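Local coordinates for protein endo-beta-1,4-glucanase (cellulase B) (Bacillus halodurans, PDB 4V2X) that hydrolyses beta-1,4-linked glucan with a family 5 glycoside hydrolase module, followed by an Ig-like module and a CBM46 that contributes to xyloglucan and mixed-linkage glucan breakdown, at residues A[377-382]-A[469-474]; A[388-393]-A[412-417]; A[407-412]-A[439-444]; A[420-425]-A[464-469]. All coordinates share one frame; numbering follows the deposited sequence. Where two conformers were deposited one is given.

In the fold
Contact 1 joins two modules, setting the last helix of the catalytic barrel against the Ig-like module; the other three lie inside the Ig-like module itself. Chemistry follows place. The interface of contact 1 is small and made of methyl groups, a thioether and an indole. Contact 2, immediately beside it, is mostly hydrogen bonds gathered round a tight turn, with largely buried residues. Contacts 3 and 4 are antiparallel strand pairs, one in each sheet of the sandwich: both send aliphatic side chains into the shared core, where Leu441 and Leu421 meet, and keep polar pairs outside, two threonines in contact 3 and a salt bridge in contact 4. Gln412 belongs to contacts 2 and 3.

Contact 1 of 4, residues A[377-382]-A[469-474]; sequences FDMMRA and RGADWH
Ala471 puts its methyl group into a shallow hollow on the helix that holds Met379 and Ala382, where the catalytic module meets the Ig-like beta-sandwich. That helix, 374-385, follows the last strand of the (beta/alpha)8 barrel, while 469-474 is the loop that runs into strand 473-480 of the sandwich. The rim of the hollow spans one helical turn: the carbonyl of Asp378 on one side, the sulfur of Met379 on another, and the methyl of Ala382 on a third. Ala471 CB is in contact with Ala382 CB at 4.1 Å and more distantly with Met379 SD at 4.5 Å. Ala382 is in turn the bump that the loop receives, its CB lying 4.3 Å from Gly470 CA and 3.8 Å from Ala471 N. The positive phi of Gly470 is what favours glycine at this point of the loop.

No hydrogen bond links the two segments. The polar groups look elsewhere: Ala471 N is bonded to the hydroxyl of Ser388, and the indole nitrogen of Trp473 to the carbonyl of Ser393. These two segments therefore meet by apolar contact over a small area, 180 Å² counting both sides. Met379 makes the longest reach. Its CG stands opposite the backbone N (chi1 -179°), the bend at chi2 (57°) sets the sulfur, and chi3, near 92°, turns CE toward the indole. Met379 CE arrives at the edge of the Trp473 ring, close to its plane, 4.3 Å from CZ3.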
loop_
_atom_site.group_PDB
_atom_site.type_symbol
_atom_site.label_atom_id
_atom_site.label_comp_id
_atom_site.label_asym_id
_atom_site.label_seq_id
_atom_site.Cartn_x
_atom_site.Cartn_y
_atom_site.Cartn_z
ATOM N N PHE A 377 40.592 -5.631 -9.758
ATOM C CA PHE A 377 39.946 -6.278 -10.881
ATOM C C PHE A 377 40.181 -7.783 -10.882
ATOM O O PHE A 377 39.245 -8.551 -11.099
ATOM C CB PHE A 377 40.356 -5.715 -12.234
ATOM C CG PHE A 377 39.672 -6.411 -13.363
ATOM C CD1 PHE A 377 38.308 -6.226 -13.567
ATOM C CD2 PHE A 377 40.348 -7.326 -14.157
ATOM C CE1 PHE A 377 37.645 -6.909 -14.566
ATOM C CE2 PHE A 377 39.690 -8.008 -15.163
ATOM C CZ PHE A 377 38.338 -7.797 -15.370
ATOM N N ASP A 378 41.425 -8.203 -10.648
ATOM C CA ASP A 378 41.758 -9.624 -10.622
ATOM C C ASP A 378 40.912 -10.364 -9.586
ATOM O O ASP A 378 40.480 -11.485 -9.829
ATOM C CB ASP A 378 43.248 -9.844 -10.332
ATOM C CG ASP A 378 44.143 -9.511 -11.527
ATOM O OD1 ASP A 378 43.633 -9.236 -12.633
ATOM O OD2 ASP A 378 45.371 -9.536 -11.344
ATOM N N MET A 379 40.663 -9.724 -8.450
ATOM C CA MET A 379 39.851 -10.331 -7.403
ATOM C C MET A 379 38.403 -10.432 -7.866
ATOM O O MET A 379 37.764 -11.463 -7.676
ATOM C CB MET A 379 39.947 -9.541 -6.103
ATOM C CG MET A 379 39.131 -10.136 -4.960
ATOM S SD MET A 379 39.556 -11.851 -4.576
ATOM C CE MET A 379 40.795 -11.605 -3.303
ATOM N N MET A 380 37.890 -9.375 -8.484
ATOM C CA MET A 380 36.514 -9.413 -8.986
ATOM C C MET A 380 36.356 -10.487 -10.054
ATOM O O MET A 380 35.412 -11.281 -9.999
ATOM C CB MET A 380 36.078 -8.052 -9.517
ATOM C CG MET A 380 35.872 -7.036 -8.418
ATOM S SD MET A 380 35.029 -5.543 -8.981
ATOM C CE MET A 380 36.174 -4.928 -10.207
ATOM N N ARG A 381 37.282 -10.509 -11.016
ATOM C CA ARG A 381 37.242 -11.475 -12.108
ATOM C C ARG A 381 37.316 -12.910 -11.586
ATOM O O ARG A 381 36.604 -13.779 -12.084
ATOM C CB ARG A 381 38.376 -11.220 -13.114
ATOM C CG ARG A 381 38.447 -12.259 -14.225
ATOM C CD ARG A 381 39.605 -12.018 -15.178
ATOM N NE ARG A 381 39.794 -13.178 -16.053
ATOM C CZ ARG A 381 40.860 -13.395 -16.823
ATOM N NH1 ARG A 381 41.871 -12.530 -16.852
ATOM N NH2 ARG A 381 40.917 -14.493 -17.570
ATOM N N ALA A 382 38.175 -13.166 -10.599
ATOM C CA ALA A 382 38.249 -14.487 -9.976
ATOM C C ALA A 382 36.916 -14.825 -9.314
ATOM O O ALA A 382 36.427 -15.951 -9.406
ATOM C CB ALA A 382 39.368 -14.537 -8.948
ATOM N N ARG A 469 42.983 -22.587 -7.047
ATOM C CA ARG A 469 41.905 -21.820 -7.655
ATOM C C ARG A 469 41.938 -20.390 -7.136
ATOM O O ARG A 469 42.440 -20.132 -6.040
ATOM C CB ARG A 469 40.552 -22.429 -7.289
ATOM C CG ARG A 469 40.400 -23.888 -7.684
ATOM C CD ARG A 469 39.027 -24.433 -7.331
ATOM N NE ARG A 469 38.774 -24.405 -5.890
ATOM C CZ ARG A 469 37.600 -24.685 -5.325
ATOM N NH1 ARG A 469 36.553 -25.033 -6.062
ATOM N NH2 ARG A 469 37.473 -24.627 -4.002
ATOM N N GLY A 470 41.407 -19.469 -7.933
ATOM C CA GLY A 470 41.227 -18.093 -7.481
ATOM C C GLY A 470 42.479 -17.248 -7.566
ATOM O O GLY A 470 43.545 -17.706 -7.977
ATOM N N ALA A 471 42.343 -15.996 -7.152
ATOM C CA ALA A 471 43.415 -15.022 -7.269
ATOM C C ALA A 471 44.576 -15.300 -6.315
ATOM O O ALA A 471 44.383 -15.832 -5.221
ATOM C CB ALA A 471 42.864 -13.628 -7.022
ATOM N N ASP A 472 45.782 -14.928 -6.733
ATOM C CA ASP A 472 46.929 -14.919 -5.830
ATOM C C ASP A 472 46.672 -13.886 -4.734
ATOM O O ASP A 472 46.023 -12.869 -4.997
ATOM C CB ASP A 472 48.202 -14.502 -6.567
ATOM C CG ASP A 472 48.697 -15.539 -7.562
ATOM O OD1 ASP A 472 48.266 -16.712 -7.529
ATOM O OD2 ASP A 472 49.544 -15.159 -8.395
ATOM N N TRP A 473 47.191 -14.132 -3.531
ATOM C CA TRP A 473 47.171 -13.144 -2.450
ATOM C C TRP A 473 48.574 -12.563 -2.273
ATOM O O TRP A 473 49.559 -13.304 -2.201
ATOM C CB TRP A 473 46.685 -13.774 -1.143
ATOM C CG TRP A 473 46.520 -12.785 -0.025
ATOM C CD1 TRP A 473 47.408 -12.527 0.977
ATOM C CD2 TRP A 473 45.400 -11.913 0.194
ATOM N NE1 TRP A 473 46.917 -11.549 1.807
ATOM C CE2 TRP A 473 45.681 -11.161 1.356
ATOM C CE3 TRP A 473 44.185 -11.698 -0.476
ATOM C CZ2 TRP A 473 44.797 -10.206 1.859
ATOM C CZ3 TRP A 473 43.304 -10.748 0.028
ATOM C CH2 TRP A 473 43.615 -10.015 1.189
ATOM N N HIS A 474 48.662 -11.241 -2.192
ATOM C CA HIS A 474 49.954 -10.558 -2.168
ATOM C C HIS A 474 50.230 -9.923 -0.819
ATOM O O HIS A 474 49.471 -9.070 -0.382
ATOM C CB HIS A 474 49.969 -9.470 -3.236
ATOM C CG HIS A 474 49.521 -9.947 -4.576
ATOM N ND1 HIS A 474 50.354 -10.629 -5.435
ATOM C CD2 HIS A 474 48.329 -9.848 -5.205
ATOM C CE1 HIS A 474 49.694 -10.923 -6.539
ATOM N NE2 HIS A 474 48.462 -10.468 -6.423
#

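Contact 2 of 4, residues A[388-393]-A[412-417]; sequences SSVAES and QLHGNE
Ser388 offers its carbonyl to the imidazole of His414 at the start of this pairing. The bond from His414 ND1 to Ser388 O is 2.8 Å long and nearly straight (169°), and it lies in the plane of the ring, which fixes the ring's rotation and places a proton on ND1.

Ser389 follows with a hydroxyl used in both directions. Its OG stands beside the backbone N, opposite the carbonyl carbon (chi1 -56°), and from there donates to Leu413 O at 2.7 Å while accepting from Asn416 ND2 at 3.1 Å. Leu413 O also takes the backbone N of Asn416, at 3.0 Å and from the opposite face of its plane; this bond closes the type I' turn from Leu413 to Asn416. With an alanine here, Leu413 O would probably keep just the turn's own bond, and Asn416 ND2 would lose one of its two acceptors, keeping Arg387 O.

Val390 then forms an antiparallel hydrogen-bonded pair with Gln412, through Val390 N to Gln412 O at 3.0 Å and Gln412 N to Val390 O at 2.7 Å. Its CG2 comes obliquely to the imidazole, 3.6 Å from His414 CE1. The Gln412 chain, bent at chi2 (79°), lays OE1 3.4 Å from Ala391 C. Beyond it, the carboxylate of Glu392 is bonded to Ser410 N of the adjoining strand.

Strand 390-391 is an outer strand of its sheet within the chain: Val390 leans on Met379 of helix 374-385 and Lys339 of helix 334-350, and Ala391 rests on Trp473 and Phe475 of strand 473-480.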
loop_
_atom_site.group_PDB
_atom_site.type_symbol
_atom_site.label_atom_id
_atom_site.label_comp_id
_atom_site.label_asym_id
_atom_site.label_seq_id
_atom_site.Cartn_x
_atom_site.Cartn_y
_atom_site.Cartn_z
ATOM N N SER A 388 38.260 -16.998 -3.770
ATOM C CA SER A 388 39.701 -16.849 -3.644
ATOM C C SER A 388 40.096 -16.932 -2.176
ATOM O O SER A 388 39.361 -16.492 -1.274
ATOM C CB SER A 388 40.163 -15.520 -4.227
ATOM O OG SER A 388 39.933 -15.445 -5.624
ATOM N N SER A 389 41.278 -17.476 -1.940
ATOM C CA SER A 389 41.834 -17.553 -0.607
ATOM C C SER A 389 42.360 -16.179 -0.250
ATOM O O SER A 389 42.918 -15.473 -1.101
ATOM C CB SER A 389 42.968 -18.569 -0.574
ATOM O OG SER A 389 42.494 -19.828 -1.025
ATOM N N VAL A 390 42.172 -15.798 1.005
ATOM C CA VAL A 390 42.601 -14.488 1.486
ATOM C C VAL A 390 43.360 -14.678 2.789
ATOM O O VAL A 390 43.570 -15.808 3.230
ATOM C CB VAL A 390 41.397 -13.536 1.656
ATOM C CG1 VAL A 390 40.697 -13.335 0.320
ATOM C CG2 VAL A 390 40.404 -14.065 2.683
ATOM N N ALA A 391 43.781 -13.584 3.407
ATOM C CA ALA A 391 44.549 -13.670 4.643
ATOM C C ALA A 391 44.188 -12.539 5.591
ATOM O O ALA A 391 43.506 -11.584 5.206
ATOM C CB ALA A 391 46.043 -13.661 4.334
ATOM N N GLU A 392 44.639 -12.667 6.834
ATOM C CA GLU A 392 44.375 -11.662 7.859
ATOM C C GLU A 392 44.757 -10.254 7.403
ATOM O O GLU A 392 44.090 -9.281 7.759
ATOM C CB GLU A 392 45.086 -12.017 9.171
ATOM C CG GLU A 392 46.600 -12.050 9.089
ATOM C CD GLU A 392 47.243 -12.356 10.426
ATOM O OE1 GLU A 392 47.309 -13.546 10.793
ATOM O OE2 GLU A 392 47.683 -11.406 11.104
ATOM N N SER A 393 45.833 -10.159 6.623
ATOM C CA SER A 393 46.291 -8.889 6.068
ATOM C C SER A 393 46.985 -9.122 4.731
ATOM O O SER A 393 47.384 -10.239 4.420
ATOM C CB SER A 393 47.275 -8.199 7.025
ATOM O OG SER A 393 46.696 -7.940 8.296
ATOM N N GLN A 412 42.582 -17.590 5.049
ATOM C CA GLN A 412 41.235 -18.117 4.942
ATOM C C GLN A 412 41.169 -18.784 3.570
ATOM O O GLN A 412 41.012 -18.109 2.547
ATOM C CB GLN A 412 40.207 -16.997 5.103
ATOM C CG GLN A 412 40.134 -16.419 6.517
ATOM C CD GLN A 412 41.250 -15.440 6.845
ATOM O OE1 GLN A 412 41.507 -14.492 6.098
ATOM N NE2 GLN A 412 41.908 -15.651 7.984
ATOM N N LEU A 413 41.325 -20.106 3.552
ATOM C CA LEU A 413 41.499 -20.835 2.299
ATOM C C LEU A 413 40.256 -20.865 1.416
ATOM O O LEU A 413 40.376 -20.956 0.190
ATOM C CB LEU A 413 42.013 -22.257 2.569
ATOM C CG LEU A 413 43.467 -22.325 3.051
ATOM C CD1 LEU A 413 43.819 -23.736 3.497
ATOM C CD2 LEU A 413 44.437 -21.834 1.982
ATOM N N HIS A 414 39.070 -20.779 2.020
ATOM C CA HIS A 414 37.816 -20.733 1.262
ATOM C C HIS A 414 37.704 -21.921 0.301
ATOM O O HIS A 414 37.217 -21.786 -0.826
ATOM C CB HIS A 414 37.678 -19.405 0.487
ATOM C CG HIS A 414 37.464 -18.206 1.358
ATOM N ND1 HIS A 414 37.855 -16.937 0.985
ATOM C CD2 HIS A 414 36.893 -18.080 2.579
ATOM C CE1 HIS A 414 37.539 -16.083 1.942
ATOM N NE2 HIS A 414 36.958 -16.753 2.922
ATOM N N GLY A 415 38.171 -23.084 0.746
ATOM C CA GLY A 415 38.063 -24.314 -0.046
ATOM C C GLY A 415 39.184 -24.585 -1.031
ATOM O O GLY A 415 39.159 -25.599 -1.734
ATOM N N ASN A 416 40.180 -23.699 -1.088
ATOM C CA ASN A 416 41.313 -23.878 -1.984
ATOM C C ASN A 416 42.509 -24.462 -1.263
ATOM O O ASN A 416 42.502 -24.602 -0.040
ATOM C CB ASN A 416 41.708 -22.551 -2.616
ATOM C CG ASN A 416 40.549 -21.877 -3.316
ATOM O OD1 ASN A 416 39.689 -22.539 -3.906
ATOM N ND2 ASN A 416 40.516 -20.551 -3.254
ATOM N N GLU A 417 43.532 -24.805 -2.034
ATOM C CA GLU A 417 44.784 -25.300 -1.490
ATOM C C GLU A 417 45.912 -24.360 -1.911
ATOM O O GLU A 417 45.911 -23.831 -3.023
ATOM C CB GLU A 417 45.073 -26.717 -1.997
ATOM C CG GLU A 417 43.938 -27.719 -1.781
ATOM C CD GLU A 417 43.706 -28.088 -0.323
ATOM O OE1 GLU A 417 44.540 -27.739 0.543
ATOM O OE2 GLU A 417 42.679 -28.747 -0.039
#

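Contact 3 of 4, residues A[407-412]-A[439-444]; sequences ATVSLQ and ERLTVK
Thr408 and Thr442 face each other across two antiparallel strands and join hydroxyl to hydroxyl, OG1 to OG1, at 2.8 Å. Both place OG1 opposite the carbonyl carbon and beside the backbone N (chi1 -62° and -63°), which brings the two oxygens together; the methyl of Thr408, opposite the backbone N, points to Arg440. There Thr408 CG2 meets the edge of the Arg440 guanidinium, 3.5 Å from NE, the two side chains crossing at about a right angle. Arg440 bends twice on the way: the bend at chi2 brings its CD to 3.6 Å from Ser410 OG, and the bend at chi3 then turns NE toward Thr408 CG2. With a valine in place of Thr442, Thr408 OG1 would probably be left without its hydroxyl mate.

The strands are the central pair of a four-stranded antiparallel sheet, one layer of the Ig-like sandwich. Val409 and Leu441, a hydrogen-bonded pair, exchange two backbone bonds, and further ones join Ala407 with Val443 and run from Leu411 N to Glu439 O. Their side chains obey a different rule from the threonines: Val409 and Leu441 lie side by side, pointing the same way, with Val409 CG2 4.0 Å from Leu441 CB. Leu411 comes in at a slant, its CG also 4.0 Å from Leu441 CB. All three press on Phe475 of strand 473-480 in the facing sheet, while Ala407 and Val443 touch Leu448 of helix 445-452.

At the far end Glu439 runs extended alongside Leu411, its CB 3.3 Å from Leu411 O, until OE2 accepts a hydrogen bond from Leu413 N.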
loop_
_atom_site.group_PDB
_atom_site.type_symbol
_atom_site.label_atom_id
_atom_site.label_comp_id
_atom_site.label_asym_id
_atom_site.label_seq_id
_atom_site.Cartn_x
_atom_site.Cartn_y
_atom_site.Cartn_z
ATOM N N ALA A 407 57.537 -14.893 10.029
ATOM C CA ALA A 407 56.233 -14.264 10.052
ATOM C C ALA A 407 55.185 -15.338 9.848
ATOM O O ALA A 407 55.239 -16.082 8.866
ATOM C CB ALA A 407 56.129 -13.224 8.951
ATOM N N THR A 408 54.243 -15.429 10.776
ATOM C CA THR A 408 53.131 -16.363 10.645
ATOM C C THR A 408 51.837 -15.577 10.481
ATOM O O THR A 408 51.529 -14.693 11.283
ATOM C CB THR A 408 53.047 -17.332 11.837
ATOM O OG1 THR A 408 54.241 -18.122 11.883
ATOM C CG2 THR A 408 51.848 -18.261 11.691
ATOM N N VAL A 409 51.093 -15.900 9.429
ATOM C CA VAL A 409 49.837 -15.230 9.125
ATOM C C VAL A 409 48.740 -16.268 8.919
ATOM O O VAL A 409 49.003 -17.378 8.440
ATOM C CB VAL A 409 49.944 -14.325 7.870
ATOM C CG1 VAL A 409 50.814 -13.108 8.159
ATOM C CG2 VAL A 409 50.492 -15.083 6.668
ATOM N N SER A 410 47.520 -15.899 9.291
ATOM C CA SER A 410 46.354 -16.752 9.104
ATOM C C SER A 410 45.767 -16.531 7.720
ATOM O O SER A 410 45.512 -15.396 7.329
ATOM C CB SER A 410 45.292 -16.456 10.161
ATOM O OG SER A 410 45.724 -16.910 11.433
ATOM N N LEU A 411 45.568 -17.631 6.998
ATOM C CA LEU A 411 44.889 -17.629 5.726
ATOM C C LEU A 411 43.450 -18.054 5.935
ATOM O O LEU A 411 43.130 -18.769 6.878
ATOM C CB LEU A 411 45.534 -18.637 4.767
ATOM C CG LEU A 411 47.024 -18.514 4.461
ATOM C CD1 LEU A 411 47.426 -19.602 3.472
ATOM C CD2 LEU A 411 47.372 -17.128 3.934
ATOM N N GLN A 412 42.582 -17.590 5.049
ATOM C CA GLN A 412 41.235 -18.117 4.942
ATOM C C GLN A 412 41.169 -18.784 3.570
ATOM O O GLN A 412 41.012 -18.109 2.547
ATOM C CB GLN A 412 40.207 -16.997 5.103
ATOM C CG GLN A 412 40.134 -16.419 6.517
ATOM C CD GLN A 412 41.250 -15.440 6.845
ATOM O OE1 GLN A 412 41.507 -14.492 6.098
ATOM N NE2 GLN A 412 41.908 -15.651 7.984
ATOM N N GLU A 439 45.687 -23.561 8.376
ATOM C CA GLU A 439 45.568 -22.280 7.683
ATOM C C GLU A 439 46.602 -21.264 8.167
ATOM O O GLU A 439 46.543 -20.094 7.780
ATOM C CB GLU A 439 44.146 -21.723 7.837
ATOM C CG GLU A 439 43.113 -22.456 6.991
ATOM C CD GLU A 439 41.742 -21.802 7.026
ATOM O OE1 GLU A 439 41.234 -21.533 8.136
ATOM O OE2 GLU A 439 41.162 -21.561 5.946
ATOM N N ARG A 440 47.548 -21.705 8.999
ATOM C CA ARG A 440 48.640 -20.842 9.462
ATOM C C ARG A 440 49.836 -20.945 8.523
ATOM O O ARG A 440 50.521 -21.975 8.480
ATOM C CB ARG A 440 49.075 -21.218 10.879
ATOM C CG ARG A 440 47.983 -21.074 11.925
ATOM C CD ARG A 440 47.813 -19.630 12.364
ATOM N NE ARG A 440 48.884 -19.203 13.268
ATOM C CZ ARG A 440 48.972 -19.542 14.557
ATOM N NH1 ARG A 440 48.051 -20.317 15.131
ATOM N NH2 ARG A 440 49.993 -19.098 15.285
ATOM N N LEU A 441 50.080 -19.870 7.776
ATOM C CA LEU A 441 51.229 -19.772 6.877
ATOM C C LEU A 441 52.410 -19.106 7.567
ATOM O O LEU A 441 52.303 -17.969 8.027
ATOM C CB LEU A 441 50.868 -18.952 5.638
ATOM C CG LEU A 441 51.989 -18.711 4.620
ATOM C CD1 LEU A 441 52.452 -20.016 3.989
ATOM C CD2 LEU A 441 51.534 -17.735 3.547
ATOM N N THR A 442 53.539 -19.804 7.614
ATOM C CA THR A 442 54.770 -19.229 8.134
ATOM C C THR A 442 55.731 -18.943 6.989
ATOM O O THR A 442 56.074 -19.844 6.221
ATOM C CB THR A 442 55.456 -20.171 9.146
ATOM O OG1 THR A 442 54.606 -20.354 10.278
ATOM C CG2 THR A 442 56.778 -19.593 9.609
ATOM N N VAL A 443 56.148 -17.686 6.872
ATOM C CA VAL A 443 57.222 -17.307 5.970
ATOM C C VAL A 443 58.510 -17.210 6.792
ATOM O O VAL A 443 58.595 -16.434 7.745
ATOM C CB VAL A 443 56.944 -15.959 5.271
ATOM C CG1 VAL A 443 58.023 -15.671 4.235
ATOM C CG2 VAL A 443 55.568 -15.956 4.620
ATOM N N LYS A 444 59.521 -17.985 6.409
ATOM C CA LYS A 444 60.748 -18.068 7.204
ATOM C C LYS A 444 61.574 -16.773 7.145
ATOM O O LYS A 444 61.621 -16.083 6.120
ATOM C CB LYS A 444 61.596 -19.267 6.768
ATOM C CG LYS A 444 60.923 -20.619 6.949
ATOM C CD LYS A 444 60.839 -21.035 8.408
ATOM C CE LYS A 444 59.945 -22.253 8.593
ATOM N NZ LYS A 444 60.493 -23.487 7.967
#

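Contact 4 of 4, residues A[420-425]-A[464-469]; sequences GLRANG and TAEFNR. With CA (calcium ion), chain C.
The guanidinium of Arg422 does its bonding at its edge, where Glu466 OE2 and a water lie close to its plane and Gly425 O is slightly tilted from it. Extended from CG to NE (chi3 -177°), the side chain carries NE out to the carboxylate. Arg422 NE meets Glu466 OE2 at 2.7 Å in a salt bridge, the N-H somewhat bent (144°). Carboxylate and guanidinium planes stand 66° apart, and OE2 is approached on its syn side but out of the carboxylate plane. The water accepts from Arg422 NH2 at 2.9 Å and donates to Glu466 OE2, while Arg422 NH1 donates to Gly425 O at 2.8 Å. Three nitrogens thus have partners, which fixes the rotation.

Beneath this lies an antiparallel strand pair of the second sheet of the Ig-like sandwich. Arg422 and Thr464 exchange two backbone bonds; of the two between Gly420 and Glu466, the one from Gly420 N is weak. Gly420 leaves room for the Glu466 side chain, since a CB there would crowd OE1. On the sheet face bearing Leu421 and Ala465, Leu421 CD1 packs 3.8 Å from Ala465 CB, and Leu421 continues onto Leu441 and Val443 of the facing sheet.

Where strand 458-467 ends, Phe467 O binds a calcium ion at 2.4 Å. Five waters and two atoms from elsewhere complete the shell, and one water accepts from Phe467 N at 3.0 Å.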
loop_
_atom_site.group_PDB
_atom_site.type_symbol
_atom_site.label_atom_id
_atom_site.label_comp_id
_atom_site.label_asym_id
_atom_site.label_seq_id
_atom_site.Cartn_x
_atom_site.Cartn_y
_atom_site.Cartn_z
ATOM N N GLY A 420 51.842 -22.788 -3.874
ATOM C CA GLY A 420 53.199 -22.270 -3.843
ATOM C C GLY A 420 53.279 -20.872 -3.273
ATOM O O GLY A 420 52.262 -20.235 -3.009
ATOM N N LEU A 421 54.511 -20.419 -3.079
ATOM C CA LEU A 421 54.799 -19.108 -2.541
ATOM C C LEU A 421 55.947 -18.533 -3.353
ATOM O O LEU A 421 56.874 -19.263 -3.724
ATOM C CB LEU A 421 55.198 -19.233 -1.066
ATOM C CG LEU A 421 54.872 -18.076 -0.139
ATOM C CD1 LEU A 421 53.370 -17.854 -0.071
ATOM C CD2 LEU A 421 55.446 -18.318 1.248
ATOM N N ARG A 422 55.867 -17.247 -3.671
ATOM C CA ARG A 422 56.952 -16.560 -4.361
ATOM C C ARG A 422 57.395 -15.362 -3.540
ATOM O O ARG A 422 56.580 -14.720 -2.867
ATOM C CB ARG A 422 56.519 -16.110 -5.753
ATOM C CG ARG A 422 56.311 -17.262 -6.721
ATOM C CD ARG A 422 55.879 -16.786 -8.099
ATOM N NE ARG A 422 55.627 -17.927 -8.978
ATOM C CZ ARG A 422 56.556 -18.573 -9.680
ATOM N NH1 ARG A 422 57.829 -18.194 -9.648
ATOM N NH2 ARG A 422 56.201 -19.605 -10.432
ATOM N N ALA A 423 58.689 -15.073 -3.591
ATOM C CA ALA A 423 59.251 -13.881 -2.960
ATOM C C ALA A 423 59.830 -13.053 -4.082
ATOM O O ALA A 423 60.787 -13.476 -4.732
ATOM C CB ALA A 423 60.327 -14.257 -1.962
ATOM N N ASN A 424 59.237 -11.890 -4.330
ATOM C CA ASN A 424 59.607 -11.082 -5.492
ATOM C C ASN A 424 59.639 -11.933 -6.769
ATOM O O ASN A 424 60.595 -11.875 -7.548
ATOM C CB ASN A 424 60.970 -10.406 -5.281
ATOM C CG ASN A 424 60.985 -9.444 -4.104
ATOM O OD1 ASN A 424 59.946 -9.061 -3.566
ATOM N ND2 ASN A 424 62.181 -9.029 -3.713
ATOM N N GLY A 425 58.602 -12.744 -6.967
ATOM C CA GLY A 425 58.499 -13.581 -8.161
ATOM C C GLY A 425 59.281 -14.889 -8.145
ATOM O O GLY A 425 59.016 -15.766 -8.970
ATOM N N THR A 464 54.119 -13.624 -2.472
ATOM C CA THR A 464 52.866 -13.935 -3.148
ATOM C C THR A 464 52.465 -15.371 -2.871
ATOM O O THR A 464 53.243 -16.293 -3.120
ATOM C CB THR A 464 52.974 -13.706 -4.661
ATOM O OG1 THR A 464 53.285 -12.328 -4.894
ATOM C CG2 THR A 464 51.655 -14.058 -5.362
ATOM N N ALA A 465 51.261 -15.542 -2.334
ATOM C CA ALA A 465 50.682 -16.864 -2.120
ATOM C C ALA A 465 49.853 -17.257 -3.318
ATOM O O ALA A 465 48.956 -16.513 -3.738
ATOM C CB ALA A 465 49.825 -16.886 -0.858
ATOM N N GLU A 466 50.157 -18.443 -3.846
ATOM C CA GLU A 466 49.496 -18.997 -5.025
ATOM C C GLU A 466 48.606 -20.151 -4.593
ATOM O O GLU A 466 48.992 -20.948 -3.733
ATOM C CB GLU A 466 50.527 -19.496 -6.036
ATOM C CG GLU A 466 51.438 -18.402 -6.573
ATOM C CD GLU A 466 52.568 -18.928 -7.435
ATOM O OE1 GLU A 466 52.984 -20.089 -7.248
ATOM O OE2 GLU A 466 53.053 -18.170 -8.298
ATOM N N PHE A 467 47.414 -20.221 -5.180
ATOM C CA PHE A 467 46.426 -21.231 -4.828
ATOM C C PHE A 467 45.961 -21.981 -6.072
ATOM O O PHE A 467 46.120 -21.504 -7.204
ATOM C CB PHE A 467 45.244 -20.571 -4.107
ATOM C CG PHE A 467 45.654 -19.787 -2.895
ATOM C CD1 PHE A 467 45.807 -20.421 -1.664
ATOM C CD2 PHE A 467 45.923 -18.432 -2.988
ATOM C CE1 PHE A 467 46.210 -19.713 -0.546
ATOM C CE2 PHE A 467 46.324 -17.715 -1.872
ATOM C CZ PHE A 467 46.474 -18.359 -0.652
ATOM N N ASN A 468 45.395 -23.168 -5.865
ATOM C CA ASN A 468 44.960 -24.001 -6.992
ATOM C C ASN A 468 43.781 -23.384 -7.749
ATOM O O ASN A 468 43.595 -23.641 -8.934
ATOM C CB ASN A 468 44.638 -25.431 -6.539
ATOM C CG ASN A 468 43.442 -25.509 -5.608
ATOM O OD1 ASN A 468 43.128 -24.565 -4.877
ATOM N ND2 ASN A 468 42.778 -26.652 -5.614
ATOM N N ARG A 469 42.983 -22.587 -7.047
ATOM C CA ARG A 469 41.905 -21.820 -7.655
ATOM C C ARG A 469 41.938 -20.390 -7.136
ATOM O O ARG A 469 42.440 -20.132 -6.040
ATOM C CB ARG A 469 40.552 -22.429 -7.289
ATOM C CG ARG A 469 40.400 -23.888 -7.684
ATOM C CD ARG A 469 39.027 -24.433 -7.331
ATOM N NE ARG A 469 38.774 -24.405 -5.890
ATOM C CZ ARG A 469 37.600 -24.685 -5.325
ATOM N NH1 ARG A 469 36.553 -25.033 -6.062
ATOM N NH2 ARG A 469 37.473 -24.627 -4.002
HETATM CA CA CA C . 46.699 -20.260 -9.132
HETATM O O HOH W 1 53.378 -20.187 -10.520
HETATM O O HOH W 2 56.177 -12.289 -5.382
HETATM O O HOH W 3 46.266 -18.433 -7.344
HETATM O O HOH W 4 45.870 -22.145 -10.302
HETATM O O HOH W 5 44.379 -19.914 -9.234
HETATM O O HOH W 6 46.335 -18.432 -10.876
HETATM O O HOH W 7 48.590 -21.817 -8.712
#